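Local coordinates for putative uncharacterized protein (Cricetid herpesvirus 2, PDB 4ZKQ) that binds chemokines as a viral decoy receptor, probably keeping them from the host's own receptors, at residues L22-I36 against I48-L60. Numbering follows the deposited sequence. Where two conformers were deposited one is given.
Sequences LTQDILFRKDRQATI and ITQTCDKITYGPL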
# COMPACT_ATOMS: atom_id res chain seq x y z
N LEU A 22 -11.24 7.57 3.83
CA LEU A 22 -10.94 6.27 3.26
C LEU A 22 -11.35 5.18 4.23
O LEU A 22 -11.29 5.38 5.44
CB LEU A 22 -9.44 6.12 2.95
CG LEU A 22 -8.78 7.19 2.08
CD1 LEU A 22 -7.29 6.92 2.01
CD2 LEU A 22 -9.37 7.23 0.69
N THR A 23 -11.75 4.03 3.70
CA THR A 23 -12.04 2.87 4.53
C THR A 23 -11.47 1.63 3.86
O THR A 23 -11.12 1.67 2.67
CB THR A 23 -13.56 2.67 4.76
OG1 THR A 23 -14.22 2.46 3.51
CG2 THR A 23 -14.17 3.89 5.46
N GLN A 24 -11.37 0.54 4.60
CA GLN A 24 -10.85 -0.69 4.03
C GLN A 24 -11.65 -1.91 4.45
O GLN A 24 -12.23 -1.94 5.54
CB GLN A 24 -9.38 -0.87 4.42
CG GLN A 24 -9.13 -1.01 5.92
CD GLN A 24 -7.68 -1.30 6.24
OE1 GLN A 24 -6.77 -0.68 5.68
NE2 GLN A 24 -7.44 -2.26 7.13
N ASP A 25 -11.70 -2.88 3.54
CA ASP A 25 -12.18 -4.23 3.83
C ASP A 25 -11.01 -5.19 3.77
O ASP A 25 -10.17 -5.08 2.88
CB ASP A 25 -13.22 -4.70 2.81
CG ASP A 25 -14.52 -3.92 2.89
OD1 ASP A 25 -14.83 -3.37 3.97
OD2 ASP A 25 -15.24 -3.87 1.87
N ILE A 26 -10.96 -6.14 4.70
CA ILE A 26 -10.12 -7.32 4.53
C ILE A 26 -10.93 -8.35 3.75
O ILE A 26 -12.08 -8.63 4.09
CB ILE A 26 -9.65 -7.92 5.86
CG1 ILE A 26 -9.12 -6.83 6.79
CG2 ILE A 26 -8.60 -9.02 5.63
CD1 ILE A 26 -7.99 -6.01 6.18
N LEU A 27 -10.34 -8.92 2.72
CA LEU A 27 -11.06 -9.84 1.85
C LEU A 27 -10.65 -11.27 2.17
O LEU A 27 -9.67 -11.50 2.88
CB LEU A 27 -10.80 -9.51 0.38
CG LEU A 27 -11.18 -8.07 -0.01
CD1 LEU A 27 -10.63 -7.68 -1.38
CD2 LEU A 27 -12.68 -7.85 0.03
N PHE A 28 -11.41 -12.22 1.65
CA PHE A 28 -11.12 -13.63 1.86
C PHE A 28 -11.15 -14.35 0.52
O PHE A 28 -12.16 -14.96 0.16
CB PHE A 28 -12.14 -14.24 2.84
CG PHE A 28 -11.74 -15.57 3.43
CD1 PHE A 28 -10.43 -16.02 3.38
CD2 PHE A 28 -12.69 -16.37 4.03
CE1 PHE A 28 -10.08 -17.24 3.93
CE2 PHE A 28 -12.34 -17.59 4.58
CZ PHE A 28 -11.04 -18.03 4.53
N ARG A 29 -10.07 -14.28 -0.25
CA ARG A 29 -10.11 -14.86 -1.58
C ARG A 29 -9.95 -16.38 -1.50
O ARG A 29 -9.34 -16.92 -0.57
CB ARG A 29 -9.04 -14.25 -2.50
CG ARG A 29 -7.62 -14.45 -2.08
CD ARG A 29 -6.74 -13.79 -3.13
NE ARG A 29 -5.40 -13.48 -2.65
CZ ARG A 29 -4.27 -13.70 -3.32
NH1 ARG A 29 -4.27 -14.29 -4.52
NH2 ARG A 29 -3.12 -13.35 -2.78
N LYS A 30 -10.54 -17.04 -2.48
CA LYS A 30 -10.62 -18.50 -2.53
C LYS A 30 -9.25 -19.13 -2.76
O LYS A 30 -8.93 -20.15 -2.16
CB LYS A 30 -11.59 -18.89 -3.65
CG LYS A 30 -11.97 -20.35 -3.74
CD LYS A 30 -13.19 -20.52 -4.65
CE LYS A 30 -12.92 -20.01 -6.06
NZ LYS A 30 -14.06 -20.28 -6.98
N ASP A 31 -8.45 -18.49 -3.61
CA ASP A 31 -7.15 -19.02 -4.02
C ASP A 31 -6.04 -18.00 -3.79
O ASP A 31 -5.84 -17.07 -4.58
CB ASP A 31 -7.19 -19.42 -5.50
CG ASP A 31 -5.88 -20.02 -5.99
OD1 ASP A 31 -4.96 -20.25 -5.17
OD2 ASP A 31 -5.78 -20.28 -7.20
N ARG A 32 -5.30 -18.20 -2.71
CA ARG A 32 -4.24 -17.26 -2.35
C ARG A 32 -3.00 -17.40 -3.22
O ARG A 32 -2.01 -16.69 -3.01
CB ARG A 32 -3.89 -17.44 -0.88
CG ARG A 32 -4.94 -16.88 0.06
CD ARG A 32 -4.68 -17.28 1.49
NE ARG A 32 -4.81 -18.72 1.68
CZ ARG A 32 -5.94 -19.34 1.99
NH1 ARG A 32 -7.07 -18.67 2.14
NH2 ARG A 32 -5.94 -20.66 2.14
N GLN A 33 -3.04 -18.31 -4.19
CA GLN A 33 -1.95 -18.45 -5.16
C GLN A 33 -2.31 -17.80 -6.49
O GLN A 33 -1.49 -17.74 -7.40
CB GLN A 33 -1.59 -19.92 -5.36
CG GLN A 33 -0.80 -20.53 -4.21
CD GLN A 33 -1.61 -20.62 -2.93
OE1 GLN A 33 -2.69 -21.22 -2.91
NE2 GLN A 33 -1.09 -20.03 -1.86
N ALA A 34 -3.55 -17.30 -6.60
CA ALA A 34 -4.01 -16.68 -7.85
C ALA A 34 -3.21 -15.41 -8.12
O ALA A 34 -2.76 -14.75 -7.19
CB ALA A 34 -5.50 -16.38 -7.79
N THR A 35 -3.04 -15.10 -9.40
CA THR A 35 -2.26 -13.94 -9.82
C THR A 35 -2.95 -13.22 -10.96
O THR A 35 -3.82 -13.78 -11.62
CB THR A 35 -0.85 -14.34 -10.30
OG1 THR A 35 -0.97 -15.19 -11.44
CG2 THR A 35 -0.09 -15.08 -9.20
N ILE A 36 -2.57 -11.96 -11.17
CA ILE A 36 -3.08 -11.18 -12.29
C ILE A 36 -2.33 -11.56 -13.55
O ILE A 36 -1.10 -11.55 -13.58
CB ILE A 36 -2.93 -9.67 -12.03
CG1 ILE A 36 -3.77 -9.26 -10.83
CG2 ILE A 36 -3.35 -8.88 -13.26
CD1 ILE A 36 -3.59 -7.80 -10.42
N ILE A 48 -10.32 -8.18 -8.41
CA ILE A 48 -10.31 -7.99 -6.96
C ILE A 48 -10.68 -9.31 -6.26
O ILE A 48 -9.99 -9.75 -5.33
CB ILE A 48 -11.28 -6.88 -6.53
CG1 ILE A 48 -10.77 -5.53 -7.07
CG2 ILE A 48 -11.42 -6.84 -5.01
CD1 ILE A 48 -11.78 -4.43 -7.00
N THR A 49 -11.77 -9.92 -6.71
CA THR A 49 -12.22 -11.20 -6.16
C THR A 49 -11.11 -12.25 -6.14
O THR A 49 -10.96 -12.99 -5.18
CB THR A 49 -13.40 -11.76 -6.96
OG1 THR A 49 -14.56 -10.97 -6.69
CG2 THR A 49 -13.70 -13.23 -6.61
N GLN A 50 -10.34 -12.31 -7.22
CA GLN A 50 -9.37 -13.38 -7.36
C GLN A 50 -8.01 -13.11 -6.71
O GLN A 50 -7.36 -14.06 -6.28
CB GLN A 50 -9.17 -13.70 -8.83
CG GLN A 50 -10.40 -14.31 -9.50
CD GLN A 50 -10.18 -14.62 -10.97
OE1 GLN A 50 -9.04 -14.72 -11.43
NE2 GLN A 50 -11.27 -14.76 -11.71
N THR A 51 -7.58 -11.85 -6.63
CA THR A 51 -6.17 -11.56 -6.29
C THR A 51 -5.93 -10.57 -5.15
O THR A 51 -4.78 -10.38 -4.74
CB THR A 51 -5.42 -11.04 -7.53
OG1 THR A 51 -5.91 -9.74 -7.91
CG2 THR A 51 -5.58 -12.01 -8.71
N CYS A 52 -6.99 -9.95 -4.62
CA CYS A 52 -6.84 -9.00 -3.51
C CYS A 52 -7.11 -9.64 -2.15
O CYS A 52 -8.05 -10.40 -2.00
CB CYS A 52 -7.80 -7.82 -3.72
SG CYS A 52 -7.37 -6.74 -5.12
N ASP A 53 -6.27 -9.29 -1.17
CA ASP A 53 -6.45 -9.76 0.20
C ASP A 53 -7.00 -8.65 1.07
O ASP A 53 -7.53 -8.89 2.16
CB ASP A 53 -5.12 -10.29 0.75
CG ASP A 53 -4.59 -11.46 -0.05
OD1 ASP A 53 -5.25 -12.52 -0.03
OD2 ASP A 53 -3.53 -11.33 -0.71
N LYS A 54 -6.91 -7.43 0.57
CA LYS A 54 -7.38 -6.26 1.28
C LYS A 54 -7.68 -5.18 0.25
O LYS A 54 -7.03 -5.12 -0.79
CB LYS A 54 -6.31 -5.81 2.28
CG LYS A 54 -6.36 -4.35 2.67
CD LYS A 54 -5.30 -4.05 3.73
CE LYS A 54 -5.00 -2.57 3.79
NZ LYS A 54 -4.20 -2.21 4.98
N ILE A 55 -8.68 -4.33 0.52
CA ILE A 55 -8.99 -3.25 -0.39
C ILE A 55 -9.36 -1.96 0.35
O ILE A 55 -10.08 -1.98 1.34
CB ILE A 55 -10.11 -3.65 -1.36
CG1 ILE A 55 -10.27 -2.59 -2.46
CG2 ILE A 55 -11.42 -3.90 -0.62
CD1 ILE A 55 -11.06 -3.08 -3.64
N THR A 56 -8.81 -0.86 -0.14
CA THR A 56 -9.07 0.47 0.39
C THR A 56 -9.90 1.22 -0.63
O THR A 56 -9.60 1.16 -1.82
CB THR A 56 -7.77 1.24 0.68
OG1 THR A 56 -7.09 0.63 1.79
CG2 THR A 56 -8.03 2.72 1.01
N TYR A 57 -10.96 1.88 -0.18
CA TYR A 57 -11.84 2.65 -1.05
C TYR A 57 -11.53 4.14 -0.93
O TYR A 57 -11.28 4.64 0.17
CB TYR A 57 -13.31 2.39 -0.72
CG TYR A 57 -13.69 0.94 -0.67
CD1 TYR A 57 -14.04 0.26 -1.83
CD2 TYR A 57 -13.73 0.25 0.54
CE1 TYR A 57 -14.40 -1.08 -1.78
CE2 TYR A 57 -14.08 -1.08 0.59
CZ TYR A 57 -14.42 -1.74 -0.57
OH TYR A 57 -14.78 -3.07 -0.53
N GLY A 58 -11.55 4.86 -2.04
CA GLY A 58 -11.32 6.29 -2.01
C GLY A 58 -11.82 7.01 -3.25
O GLY A 58 -12.34 6.39 -4.17
N PRO A 59 -11.68 8.34 -3.27
CA PRO A 59 -12.13 9.18 -4.38
C PRO A 59 -11.05 9.37 -5.44
O PRO A 59 -9.91 9.67 -5.09
CB PRO A 59 -12.44 10.51 -3.69
CG PRO A 59 -11.40 10.59 -2.62
CD PRO A 59 -11.14 9.15 -2.17
N LEU A 60 -11.42 9.23 -6.71
CA LEU A 60 -10.53 9.57 -7.81
C LEU A 60 -10.65 11.06 -8.11
O LEU A 60 -11.70 11.52 -8.55
CB LEU A 60 -10.87 8.75 -9.05
CG LEU A 60 -10.00 9.00 -10.29
CD1 LEU A 60 -8.52 8.78 -10.00
CD2 LEU A 60 -10.47 8.09 -11.41
O HOH W 1 -7.64 -13.18 1.26
O HOH W 2 -8.95 -16.43 -5.54
O HOH W 3 -6.79 -13.04 -11.83
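Arg29 reaches side-on to Asp53 and holds its carboxylate with two nitrogens. Arg29 NE donates almost straight to Asp53 OD1 (2.8 Å), though from above the carboxylate plane. Arg29 NH2 meets Asp53 OD2 on its syn side at 2.9 Å, and the two flat groups are turned 49° apart. With CG between the backbone N and carbonyl carbon (chi1 62°) and the chain extended to NE, the guanidinium is carried past the end of helix 44-51. There Thr51 O lies over one face, Arg32 CA over the other, and NH1 bonds Ala34 O, so the buried group is clamped flat and ties down the turn from Asp31 to Ala34. A water adds a second link, joining Leu27 O and Arg29 N to Asp53 OD1.

Leu27, next to this salt bridge, drives CD1 among Ile48 CG2, Cys52 CB (3.7 Å) and Ile55 CG2. Beyond it strands 23-26 and 54-59 pair antiparallel, Asp25 and Ile55 exchanging both backbone bonds. On the Asp25 face, Tyr57 OH donates to Asp25 OD2 (2.6 Å) from above the carboxylate; the acid sits at the ring edge, the two planes 74° apart. The other face carries Gln24 and Lys54, whose weak bond from NZ to OE1 (3.1 Å) is secondary: Lys54 also salt-bridges Glu384 and Asp78, and Lys215 donates to Gln24 OE1.

Strand 23-26 thus forms one margin of a mixed sheet, with 54-59 between it and the parallel strand 175-181, whose Cys177 is joined by a disulfide to Cys52; strand 324-330 touches Arg32 and Asp53.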